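Dihydropteridine reductase (Caenorhabditis elegans, PDB 1OOE) probably reduces quinonoid dihydrobiopterin to tetrahydrobiopterin with NADH or NADPH, as a homodimeric short-chain dehydrogenase/reductase. Local coordinates at residues K51-Q56 / S104-A109; S3-V8 / Q69-D74; W195-F200 / G229-T234; G10-L15 / D34-D39. All coordinates share one frame; numbering follows the deposited sequence. Where two conformers were deposited one is given.

Contact 1. Residues K51-Q56 / S104-A109; sequences KNWTEQ and SVWSSA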
loop_
_atom_site.group_PDB
_atom_site.type_symbol
_atom_site.label_atom_id
_atom_site.label_comp_id
_atom_site.label_asym_id
_atom_site.label_seq_id
_atom_site.Cartn_x
_atom_site.Cartn_y
_atom_site.Cartn_z
ATOM N N LYS A 51 -9.999 15.326 9.350
ATOM C CA LYS A 51 -10.061 15.641 7.924
ATOM C C LYS A 51 -9.580 14.474 7.066
ATOM O O LYS A 51 -8.779 13.649 7.524
ATOM C CB LYS A 51 -9.218 16.887 7.629
ATOM C CG LYS A 51 -9.736 18.130 8.335
ATOM C CD LYS A 51 -8.972 19.371 7.935
ATOM C CE LYS A 51 -9.631 20.616 8.507
ATOM N NZ LYS A 51 -8.983 21.849 7.991
ATOM N N ASN A 52 -10.072 14.394 5.829
ATOM C CA ASN A 52 -9.660 13.311 4.937
ATOM C C ASN A 52 -8.276 13.580 4.350
ATOM O O ASN A 52 -7.663 14.603 4.647
ATOM C CB ASN A 52 -10.694 13.066 3.817
ATOM C CG ASN A 52 -10.937 14.284 2.943
ATOM O OD1 ASN A 52 -10.002 14.965 2.522
ATOM N ND2 ASN A 52 -12.206 14.547 2.642
ATOM N N TRP A 53 -7.793 12.662 3.518
ATOM C CA TRP A 53 -6.458 12.769 2.933
ATOM C C TRP A 53 -6.203 14.076 2.184
ATOM O O TRP A 53 -5.238 14.780 2.477
ATOM C CB TRP A 53 -6.202 11.585 1.995
ATOM C CG TRP A 53 -4.742 11.237 1.795
ATOM C CD1 TRP A 53 -3.650 11.985 2.153
ATOM C CD2 TRP A 53 -4.227 10.056 1.170
ATOM N NE1 TRP A 53 -2.489 11.335 1.787
ATOM C CE2 TRP A 53 -2.817 10.150 1.182
ATOM C CE3 TRP A 53 -4.825 8.923 0.601
ATOM C CZ2 TRP A 53 -1.994 9.153 0.645
ATOM C CZ3 TRP A 53 -4.011 7.935 0.070
ATOM C CH2 TRP A 53 -2.609 8.056 0.095
ATOM N N THR A 54 -7.063 14.401 1.221
ATOM C CA THR A 54 -6.881 15.626 0.449
ATOM C C THR A 54 -7.054 16.879 1.306
ATOM O O THR A 54 -6.374 17.881 1.089
ATOM C CB THR A 54 -7.837 15.678 -0.775
ATOM O OG1 THR A 54 -9.190 15.476 -0.347
ATOM C CG2 THR A 54 -7.463 14.602 -1.783
ATOM N N GLU A 55 -7.951 16.825 2.287
ATOM C CA GLU A 55 -8.151 17.973 3.168
ATOM C C GLU A 55 -6.888 18.178 4.005
ATOM O O GLU A 55 -6.461 19.310 4.234
ATOM C CB GLU A 55 -9.362 17.752 4.087
ATOM C CG GLU A 55 -10.707 17.749 3.365
ATOM C CD GLU A 55 -11.878 17.507 4.308
ATOM O OE1 GLU A 55 -11.824 16.534 5.093
ATOM O OE2 GLU A 55 -12.857 18.282 4.260
ATOM N N GLN A 56 -6.287 17.081 4.463
ATOM C CA GLN A 56 -5.065 17.180 5.252
ATOM C C GLN A 56 -3.925 17.727 4.399
ATOM O O GLN A 56 -3.155 18.574 4.855
ATOM C CB GLN A 56 -4.679 15.815 5.831
ATOM C CG GLN A 56 -5.232 15.557 7.225
ATOM C CD GLN A 56 -4.712 14.262 7.816
ATOM O OE1 GLN A 56 -3.536 13.931 7.665
ATOM N NE2 GLN A 56 -5.583 13.526 8.501
ATOM N N SER A 104 0.511 5.589 8.252
ATOM C CA SER A 104 1.783 5.473 7.535
ATOM C C SER A 104 1.788 5.988 6.096
ATOM O O SER A 104 2.730 6.665 5.679
ATOM C CB SER A 104 2.257 4.015 7.529
ATOM O OG SER A 104 2.692 3.610 8.817
ATOM N N VAL A 105 0.749 5.660 5.335
ATOM C CA VAL A 105 0.684 6.074 3.939
ATOM C C VAL A 105 0.309 7.541 3.735
ATOM O O VAL A 105 0.935 8.232 2.936
ATOM C CB VAL A 105 -0.292 5.176 3.141
ATOM C CG1 VAL A 105 -0.367 5.636 1.691
ATOM C CG2 VAL A 105 0.181 3.728 3.200
ATOM N N TRP A 106 -0.704 8.021 4.445
ATOM C CA TRP A 106 -1.109 9.419 4.293
ATOM C C TRP A 106 0.049 10.370 4.609
ATOM O O TRP A 106 0.347 11.281 3.832
ATOM C CB TRP A 106 -2.287 9.742 5.216
ATOM C CG TRP A 106 -3.626 9.198 4.772
ATOM C CD1 TRP A 106 -3.856 8.122 3.963
ATOM C CD2 TRP A 106 -4.914 9.683 5.172
ATOM N NE1 TRP A 106 -5.212 7.905 3.836
ATOM C CE2 TRP A 106 -5.883 8.851 4.569
ATOM C CE3 TRP A 106 -5.344 10.742 5.984
ATOM C CZ2 TRP A 106 -7.261 9.044 4.754
ATOM C CZ3 TRP A 106 -6.716 10.933 6.169
ATOM C CH2 TRP A 106 -7.653 10.085 5.555
ATOM N N SER A 107 0.695 10.151 5.750
ATOM C CA SER A 107 1.809 10.993 6.181
ATOM C C SER A 107 3.009 10.928 5.244
ATOM O O SER A 107 3.559 11.963 4.857
ATOM C CB SER A 107 2.236 10.609 7.604
ATOM O OG SER A 107 2.573 9.233 7.689
ATOM N N SER A 108 3.414 9.717 4.872
ATOM C CA SER A 108 4.553 9.555 3.975
ATOM C C SER A 108 4.321 10.276 2.660
ATOM O O SER A 108 5.225 10.907 2.130
ATOM C CB SER A 108 4.810 8.072 3.690
ATOM O OG SER A 108 5.221 7.395 4.860
ATOM N N ALA A 109 3.106 10.171 2.133
ATOM C CA ALA A 109 2.777 10.813 0.866
ATOM C C ALA A 109 2.778 12.333 0.975
ATOM O O ALA A 109 3.258 13.017 0.076
ATOM C CB ALA A 109 1.426 10.330 0.374
#
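Trp-53 and Trp-106 lie face to face. Their five-membered rings have centroids 3.8 Å apart, with planes only 10° from parallel. Trp-53 CG lies roughly opposite its backbone N (chi1 -155°), which swings the indole against Trp-106. Trp-53 CB stands 3.8 Å from the centroid of the Trp-106 six-membered ring, almost on the ring normal. Trp-106 CB lies over the Trp-53 five-membered ring, 4.0 Å from its centroid and less squarely. The backbone N of Trp-53 also lies over the face of Trp-106, 3.3 Å from Trp-106 CH2. Trp-53 CH2 meets Val-105 CG1. At the edges, Ala-109 CB meets Trp-53 CZ2 at 3.6 Å, and Gln-56 NE2 lies in the Trp-106 ring plane. With an alanine in place of Trp-53, the Trp-106 indole is likely to be freer to turn, and a gap would probably open beside Val-105 and Ala-109.

A capping box sets the backbone that carries Trp-53: Asn-52 OD1 accepts from Glu-55 N, and Glu-55 OE1 from Asn-52 N. The contact joins the start of helix 53-68 to the middle of helix 93-118. Helix 141-158 packs on Val-105, while Val-94 and Phe-93 of the second subunit pack on Trp-53 and Ala-109.

Contact 2. Residues S3-V8 / Q69-D74; sequences SGKVIV and QGSQVD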
loop_
_atom_site.group_PDB
_atom_site.type_symbol
_atom_site.label_atom_id
_atom_site.label_comp_id
_atom_site.label_asym_id
_atom_site.label_seq_id
_atom_site.Cartn_x
_atom_site.Cartn_y
_atom_site.Cartn_z
ATOM N N SER A 3 21.657 27.600 10.700
ATOM C CA SER A 3 22.373 26.503 10.056
ATOM C C SER A 3 21.529 25.900 8.939
ATOM O O SER A 3 22.039 25.178 8.082
ATOM C CB SER A 3 22.715 25.416 11.077
ATOM O OG SER A 3 23.555 25.919 12.100
ATOM N N GLY A 4 20.236 26.208 8.959
ATOM C CA GLY A 4 19.331 25.688 7.952
ATOM C C GLY A 4 17.957 25.423 8.536
ATOM O O GLY A 4 17.696 25.755 9.689
ATOM N N LYS A 5 17.076 24.827 7.742
ATOM C CA LYS A 5 15.728 24.522 8.203
ATOM C C LYS A 5 15.382 23.071 7.891
ATOM O O LYS A 5 15.808 22.529 6.872
ATOM C CB LYS A 5 14.703 25.435 7.516
ATOM C CG LYS A 5 14.888 26.928 7.769
ATOM C CD LYS A 5 13.868 27.740 6.981
ATOM C CE LYS A 5 14.052 29.246 7.168
ATOM N NZ LYS A 5 15.347 29.751 6.618
ATOM N N VAL A 6 14.618 22.444 8.781
ATOM C CA VAL A 6 14.189 21.067 8.577
ATOM C C VAL A 6 12.757 20.891 9.067
ATOM O O VAL A 6 12.291 21.608 9.957
ATOM C CB VAL A 6 15.104 20.040 9.315
ATOM C CG1 VAL A 6 16.511 20.080 8.735
ATOM C CG2 VAL A 6 15.129 20.329 10.803
ATOM N N ILE A 7 12.056 19.945 8.456
ATOM C CA ILE A 7 10.680 19.634 8.819
ATOM C C ILE A 7 10.644 18.256 9.467
ATOM O O ILE A 7 11.231 17.306 8.949
ATOM C CB ILE A 7 9.769 19.604 7.570
ATOM C CG1 ILE A 7 9.629 21.015 6.991
ATOM C CG2 ILE A 7 8.406 18.998 7.919
ATOM C CD1 ILE A 7 8.884 21.052 5.670
ATOM N N VAL A 8 9.976 18.157 10.613
ATOM C CA VAL A 8 9.836 16.882 11.306
ATOM C C VAL A 8 8.344 16.590 11.365
ATOM O O VAL A 8 7.597 17.252 12.089
ATOM C CB VAL A 8 10.394 16.929 12.754
ATOM C CG1 VAL A 8 10.165 15.580 13.440
ATOM C CG2 VAL A 8 11.881 17.251 12.738
ATOM N N GLN A 69 7.626 30.843 3.230
ATOM C CA GLN A 69 7.733 31.974 2.313
ATOM C C GLN A 69 8.804 31.671 1.255
ATOM O O GLN A 69 8.676 30.706 0.503
ATOM C CB GLN A 69 8.070 33.262 3.077
ATOM C CG GLN A 69 6.962 33.759 4.014
ATOM C CD GLN A 69 5.669 34.092 3.283
ATOM O OE1 GLN A 69 5.665 34.856 2.313
ATOM N NE2 GLN A 69 4.561 33.525 3.750
ATOM N N GLY A 70 9.866 32.474 1.207
ATOM C CA GLY A 70 10.906 32.249 0.216
ATOM C C GLY A 70 12.030 31.296 0.589
ATOM O O GLY A 70 13.034 31.209 -0.120
ATOM N N SER A 71 11.871 30.572 1.693
ATOM C CA SER A 71 12.902 29.635 2.129
ATOM C C SER A 71 12.577 28.199 1.749
ATOM O O SER A 71 11.410 27.832 1.606
ATOM C CB SER A 71 13.081 29.702 3.648
ATOM O OG SER A 71 13.622 30.945 4.060
ATOM N N GLN A 72 13.624 27.400 1.573
ATOM C CA GLN A 72 13.479 25.981 1.269
ATOM C C GLN A 72 14.030 25.276 2.495
ATOM O O GLN A 72 14.577 25.923 3.379
ATOM C CB GLN A 72 14.300 25.591 0.042
ATOM C CG GLN A 72 13.717 26.053 -1.280
ATOM C CD GLN A 72 14.645 25.762 -2.442
ATOM O OE1 GLN A 72 15.811 26.155 -2.429
ATOM N NE2 GLN A 72 14.133 25.072 -3.455
ATOM N N VAL A 73 13.886 23.958 2.557
ATOM C CA VAL A 73 14.401 23.207 3.697
ATOM C C VAL A 73 15.511 22.251 3.268
ATOM O O VAL A 73 15.571 21.833 2.112
ATOM C CB VAL A 73 13.281 22.402 4.401
ATOM C CG1 VAL A 73 12.208 23.356 4.930
ATOM C CG2 VAL A 73 12.680 21.390 3.442
ATOM N N ASP A 74 16.387 21.909 4.207
ATOM C CA ASP A 74 17.505 21.007 3.936
ATOM C C ASP A 74 17.080 19.550 4.071
ATOM O O ASP A 74 17.738 18.649 3.555
ATOM C CB ASP A 74 18.662 21.292 4.893
ATOM C CG ASP A 74 19.190 22.707 4.755
ATOM O OD1 ASP A 74 18.540 23.640 5.269
ATOM O OD2 ASP A 74 20.249 22.887 4.121
HETATM O O HOH W 1 21.572 25.225 5.177
HETATM O O HOH W 2 16.494 28.577 4.326
HETATM O O HOH W 3 17.076 25.786 4.861
#
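Lys-5 reaches Ser-71 by a chain that runs extended from CB and bends only at its end (chi4 65°). The bend turns Lys-5 NZ toward Ser-71 OG, 3.3 Å away, in a weak hydrogen bond. The lysine CD and CE lie alongside Ser-71 CB on the way. Val-73 CG1 is set anti to the carbonyl carbon (chi1 -61°), and Val-73 CG1 meets Ile-7 CG1 at 4.0 Å. These two side chains cross at about a right angle.

The backbone bond is short: Asp-74 N donates to Lys-5 O at 2.8 Å. Asp-74 was modelled in two conformers. In one of them Asp-74 OD1 accepts from Lys-5 N at 3.1 Å, on its anti side and somewhat out of the carboxylate plane. Its OD2 forms a salt bridge with Lys-120. Gly-4 passes close by, and its backbone angles by themselves call for glycine. One water accepts from Lys-5 NZ at 2.8 Å and donates weakly to Gln-72 O. Another donates to Gln-72 O at 2.9 Å and, in this conformer, to Asp-74 OD1, joining the loop to the carboxylate. Were Lys-5 an alanine, Ser-71 OG and the first of these waters would probably lose their ammonium partner, and the side of Ser-71 would be bared.

Residues 71-74 run at 82° to residues 4-7. Ile-7 and Gly-75 continue the backbone bonding. This is where strand 73-78 enters beside strand 4-9, the central parallel pair of a Rossmann fold, with helix 53-68 leading back from the outermost strand, 43-46.

Contact 3. Residues W195-F200 / G229-T234; sequences WTPLSF and GTSTIT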
loop_
_atom_site.group_PDB
_atom_site.type_symbol
_atom_site.label_atom_id
_atom_site.label_comp_id
_atom_site.label_asym_id
_atom_site.label_seq_id
_atom_site.Cartn_x
_atom_site.Cartn_y
_atom_site.Cartn_z
ATOM N N TRP A 195 19.072 -2.895 21.706
ATOM C CA TRP A 195 18.164 -1.775 21.477
ATOM C C TRP A 195 18.900 -0.598 20.838
ATOM O O TRP A 195 19.958 -0.193 21.315
ATOM C CB TRP A 195 17.549 -1.331 22.806
ATOM C CG TRP A 195 16.488 -2.254 23.328
ATOM C CD1 TRP A 195 16.339 -3.584 23.048
ATOM C CD2 TRP A 195 15.418 -1.908 24.214
ATOM N NE1 TRP A 195 15.237 -4.084 23.700
ATOM C CE2 TRP A 195 14.654 -3.078 24.424
ATOM C CE3 TRP A 195 15.029 -0.721 24.851
ATOM C CZ2 TRP A 195 13.522 -3.096 25.244
ATOM C CZ3 TRP A 195 13.905 -0.738 25.665
ATOM C CH2 TRP A 195 13.164 -1.920 25.854
ATOM N N THR A 196 18.338 -0.045 19.765
ATOM C CA THR A 196 18.962 1.087 19.087
ATOM C C THR A 196 18.627 2.407 19.784
ATOM O O THR A 196 17.457 2.722 20.007
ATOM C CB THR A 196 18.495 1.196 17.607
ATOM O OG1 THR A 196 18.775 -0.026 16.916
ATOM C CG2 THR A 196 19.223 2.338 16.897
ATOM N N PRO A 197 19.656 3.188 20.156
ATOM C CA PRO A 197 19.435 4.475 20.821
ATOM C C PRO A 197 18.854 5.446 19.801
ATOM O O PRO A 197 19.221 5.403 18.624
ATOM C CB PRO A 197 20.841 4.893 21.250
ATOM C CG PRO A 197 21.566 3.599 21.382
ATOM C CD PRO A 197 21.080 2.828 20.187
ATOM N N LEU A 198 17.957 6.321 20.240
ATOM C CA LEU A 198 17.359 7.282 19.322
ATOM C C LEU A 198 18.427 8.202 18.736
ATOM O O LEU A 198 18.324 8.633 17.586
ATOM C CB LEU A 198 16.282 8.107 20.037
ATOM C CG LEU A 198 15.132 7.320 20.689
ATOM C CD1 LEU A 198 14.107 8.289 21.255
ATOM C CD2 LEU A 198 14.480 6.399 19.663
ATOM N N SER A 199 19.464 8.487 19.523
ATOM C CA SER A 199 20.549 9.358 19.079
ATOM C C SER A 199 21.285 8.811 17.856
ATOM O O SER A 199 21.851 9.575 17.076
ATOM C CB SER A 199 21.552 9.588 20.218
ATOM O OG SER A 199 22.197 8.385 20.600
ATOM N N PHE A 200 21.282 7.492 17.688
ATOM C CA PHE A 200 21.947 6.883 16.543
ATOM C C PHE A 200 21.270 7.391 15.275
ATOM O O PHE A 200 21.933 7.694 14.283
ATOM C CB PHE A 200 21.827 5.360 16.601
ATOM C CG PHE A 200 22.590 4.644 15.516
ATOM C CD1 PHE A 200 23.981 4.572 15.552
ATOM C CD2 PHE A 200 21.917 4.030 14.464
ATOM C CE1 PHE A 200 24.689 3.893 14.558
ATOM C CE2 PHE A 200 22.615 3.347 13.462
ATOM C CZ PHE A 200 24.006 3.280 13.511
ATOM N N GLY A 229 25.633 -3.797 21.955
ATOM C CA GLY A 229 25.750 -2.356 22.103
ATOM C C GLY A 229 26.153 -1.578 20.860
ATOM O O GLY A 229 26.204 -0.347 20.885
ATOM N N THR A 230 26.436 -2.282 19.772
ATOM C CA THR A 230 26.845 -1.621 18.536
ATOM C C THR A 230 25.723 -1.631 17.499
ATOM O O THR A 230 25.139 -2.675 17.216
ATOM C CB THR A 230 28.094 -2.303 17.940
ATOM O OG1 THR A 230 29.133 -2.337 18.927
ATOM C CG2 THR A 230 28.594 -1.536 16.725
ATOM N N SER A 231 25.426 -0.467 16.929
ATOM C CA SER A 231 24.369 -0.368 15.926
ATOM C C SER A 231 24.916 -0.461 14.505
ATOM O O SER A 231 26.008 0.025 14.215
ATOM C CB SER A 231 23.596 0.941 16.092
ATOM O OG SER A 231 22.906 0.971 17.331
ATOM N N THR A 232 24.142 -1.087 13.625
ATOM C CA THR A 232 24.537 -1.265 12.234
ATOM C C THR A 232 23.380 -0.953 11.288
ATOM O O THR A 232 22.225 -1.245 11.596
ATOM C CB THR A 232 24.997 -2.718 11.978
ATOM O OG1 THR A 232 26.087 -3.039 12.853
ATOM C CG2 THR A 232 25.446 -2.893 10.536
ATOM N N ILE A 233 23.702 -0.349 10.147
ATOM C CA ILE A 233 22.706 -0.014 9.130
ATOM C C ILE A 233 23.016 -0.868 7.900
ATOM O O ILE A 233 24.090 -0.751 7.311
ATOM C CB ILE A 233 22.778 1.478 8.740
ATOM C CG1 ILE A 233 22.538 2.346 9.977
ATOM C CG2 ILE A 233 21.743 1.793 7.656
ATOM C CD1 ILE A 233 22.649 3.835 9.702
ATOM N N THR A 234 22.076 -1.725 7.519
ATOM C CA THR A 234 22.274 -2.612 6.377
ATOM C C THR A 234 21.198 -2.445 5.303
ATOM O O THR A 234 20.022 -2.713 5.547
ATOM C CB THR A 234 22.262 -4.097 6.826
ATOM O OG1 THR A 234 23.152 -4.276 7.934
ATOM C CG2 THR A 234 22.701 -5.007 5.687
#
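Phe-200 takes Ser-231 over one face of its ring. The contact is a CH-pi interaction: Ser-231 CB sits 3.4 Å from the centroid of the Phe-200 ring and only 10° off the normal. The nearest ring carbons are Phe-200 CE1 and CZ, each 3.5 Å from Ser-231 CB. Phe-200 CG is anti to its backbone N (chi1 -175°), and this sends the ring out from the helix across the strand.

Apolar contact comes at the ring's edge. Ile-233 CG1 lies near the plane of the ring, 3.6 Å from Phe-200 CE2, with Ile-233 CD1 close behind at 3.8 Å from the same carbon. The two side chains meet at a slant. Ser-231 and Ile-233 are alternate residues of one strand, and they take the face and the edge of the same ring. Two further carbons approach the serine oxygen in plain van der Waals contact: Ser-231 OG is 3.9 Å from Pro-197 CD and 4.0 Å from Thr-196 CG2.

The strand, 230-235, is the second arm of a beta hairpin with strand 221-227. It runs antiparallel at one end of the otherwise parallel sheet of this Rossmann fold. Helix 198-210 packs against it, with Phe-200 in its first turn and with His-204 and Trp-208 on Ile-233.

The polar link between the segments runs through Thr-226. Ser-231 OG is hydrogen-bonded to Thr-226 OG1. Thr-196 OG1 bonds to that same hydroxyl, and Thr-226 thereby ties the two segments together.

Contact 4. Residues G10-L15 / D34-D39; sequences GGKGAL and DLSAND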
loop_
_atom_site.group_PDB
_atom_site.type_symbol
_atom_site.label_atom_id
_atom_site.label_comp_id
_atom_site.label_asym_id
_atom_site.label_seq_id
_atom_site.Cartn_x
_atom_site.Cartn_y
_atom_site.Cartn_z
ATOM N N GLY A 10 5.804 14.398 12.675
ATOM C CA GLY A 10 5.661 13.443 13.766
ATOM C C GLY A 10 6.555 13.866 14.925
ATOM O O GLY A 10 7.076 13.030 15.666
ATOM N N GLY A 11 6.718 15.177 15.082
ATOM C CA GLY A 11 7.570 15.721 16.132
ATOM C C GLY A 11 7.129 15.539 17.572
ATOM O O GLY A 11 7.862 15.919 18.493
ATOM N N LYS A 12 5.939 14.981 17.779
ATOM C CA LYS A 12 5.433 14.749 19.129
ATOM C C LYS A 12 5.790 13.355 19.637
ATOM O O LYS A 12 5.706 13.088 20.837
ATOM C CB LYS A 12 3.911 14.925 19.172
ATOM C CG LYS A 12 3.436 16.342 18.886
ATOM C CD LYS A 12 3.963 17.339 19.915
ATOM C CE LYS A 12 3.366 17.096 21.294
ATOM N NZ LYS A 12 3.820 18.110 22.292
ATOM N N GLY A 13 6.184 12.470 18.726
ATOM C CA GLY A 13 6.551 11.114 19.113
ATOM C C GLY A 13 7.921 11.033 19.765
ATOM O O GLY A 13 8.658 12.018 19.796
ATOM N N ALA A 14 8.271 9.858 20.285
ATOM C CA ALA A 14 9.561 9.675 20.944
ATOM C C ALA A 14 10.728 9.990 20.007
ATOM O O ALA A 14 11.587 10.811 20.328
ATOM C CB ALA A 14 9.681 8.246 21.472
ATOM N N LEU A 15 10.750 9.339 18.849
ATOM C CA LEU A 15 11.815 9.553 17.880
ATOM C C LEU A 15 11.737 10.949 17.268
ATOM O O LEU A 15 12.756 11.623 17.110
ATOM C CB LEU A 15 11.750 8.491 16.774
ATOM C CG LEU A 15 12.762 8.606 15.630
ATOM C CD1 LEU A 15 14.186 8.599 16.183
ATOM C CD2 LEU A 15 12.564 7.452 14.656
ATOM N N ASP A 34 2.282 17.868 13.249
ATOM C CA ASP A 34 1.686 16.797 14.034
ATOM C C ASP A 34 0.273 17.165 14.458
ATOM O O ASP A 34 -0.227 18.239 14.124
ATOM C CB ASP A 34 2.541 16.502 15.272
ATOM C CG ASP A 34 2.555 15.023 15.634
ATOM O OD1 ASP A 34 1.479 14.389 15.614
ATOM O OD2 ASP A 34 3.641 14.492 15.944
ATOM N N LEU A 35 -0.361 16.266 15.201
ATOM C CA LEU A 35 -1.725 16.465 15.674
ATOM C C LEU A 35 -1.820 17.533 16.762
ATOM O O LEU A 35 -2.906 18.022 17.072
ATOM C CB LEU A 35 -2.279 15.134 16.183
ATOM C CG LEU A 35 -2.359 14.028 15.127
ATOM C CD1 LEU A 35 -2.660 12.693 15.794
ATOM C CD2 LEU A 35 -3.429 14.370 14.105
ATOM N N SER A 36 -0.680 17.878 17.348
ATOM C CA SER A 36 -0.621 18.908 18.378
ATOM C C SER A 36 0.724 19.606 18.259
ATOM O O SER A 36 1.629 19.119 17.577
ATOM C CB SER A 36 -0.792 18.308 19.782
ATOM O OG SER A 36 0.254 17.416 20.115
ATOM N N ALA A 37 0.856 20.748 18.919
ATOM C CA ALA A 37 2.091 21.510 18.844
ATOM C C ALA A 37 3.190 21.050 19.787
ATOM O O ALA A 37 2.930 20.527 20.871
ATOM C CB ALA A 37 1.796 22.984 19.084
ATOM N N ASN A 38 4.428 21.239 19.341
ATOM C CA ASN A 38 5.611 20.927 20.132
ATOM C C ASN A 38 6.124 22.326 20.459
ATOM O O ASN A 38 6.652 23.016 19.584
ATOM C CB ASN A 38 6.648 20.177 19.295
ATOM C CG ASN A 38 7.862 19.763 20.107
ATOM O OD1 ASN A 38 8.383 20.546 20.900
ATOM N ND2 ASN A 38 8.322 18.532 19.907
ATOM N N ASP A 39 5.957 22.761 21.703
ATOM C CA ASP A 39 6.382 24.107 22.076
ATOM C C ASP A 39 7.877 24.381 21.950
ATOM O O ASP A 39 8.327 25.497 22.217
ATOM C CB ASP A 39 5.909 24.452 23.494
ATOM C CG ASP A 39 6.348 23.436 24.521
ATOM O OD1 ASP A 39 7.463 22.894 24.388
ATOM O OD2 ASP A 39 5.580 23.192 25.476
#
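Lys-12 lays its aliphatic chain obliquely across Asp-34 and then curls along residues 36-38. Its CB and CG pass the carboxylate, with Lys-12 CB 3.3 Å from Asp-34 OD2. Two bends, at chi2 (-62°) and chi3 (-67°), fold the chain back over the loop. Lys-12 CE comes to 3.3 Å from Ser-36 OG, and Lys-12 NZ donates to Ala-37 O at 2.9 Å. The lysine is therefore held at its tip by a backbone carbonyl, not by a carboxylate.

Asp-34 points its own side chain at the glycine-rich turn. Asp-34 OD2 accepts from Lys-12 N at 3.0 Å, on the anti side and 30° out of the carboxylate plane. The other oxygen, Asp-34 OD1, takes the backbone N of Leu-35 at 2.7 Å through its anti lone pair. Each oxygen thus has a main-chain donor, and the carboxylate is fixed in rotation.

Asn-38 reaches the turn from farther along the loop. Asn-38 ND2 donates to Gly-11 O at 3.0 Å, approaching from above the carbonyl plane, while its OD1 accepts from Gln-40 N.

Residues 10-13 form a type I turn. Gly-10 needs to be glycine for its backbone angles. The turn fits the glycine-rich cofactor loop of the family, and an acid at the position of Asp-34 commonly binds the adenosine ribose in NAD-dependent relatives. The turn links strand 4-9 to helix 14-25, and the loop follows strand 28-34 on its way to strand 43-46.

Overall arrangement
Contact 4 holds the glycine-rich turn, consistent with a place at the cofactor site. Contact 2 adjoins it in sequence: strand 4-9 runs from contact 2 into that turn, though their centres are 18 Å apart. Contact 3 touches contact 4 directly, with Leu-198 CD1 3.7 Å from Ala-14 O. This brings the start of helix 198-210 against the start of helix 14-25. Contact 1 lies apart, at the dimer interface, with its nearest atoms about 6 Å from contact 4. Contacts 1 and 3 are on opposite sides of the chain's centre, 30 Å between centres. A MES molecule, probably from the crystallisation liquor, lies about 4 Å from the side chain of Ile-233 in contact 3.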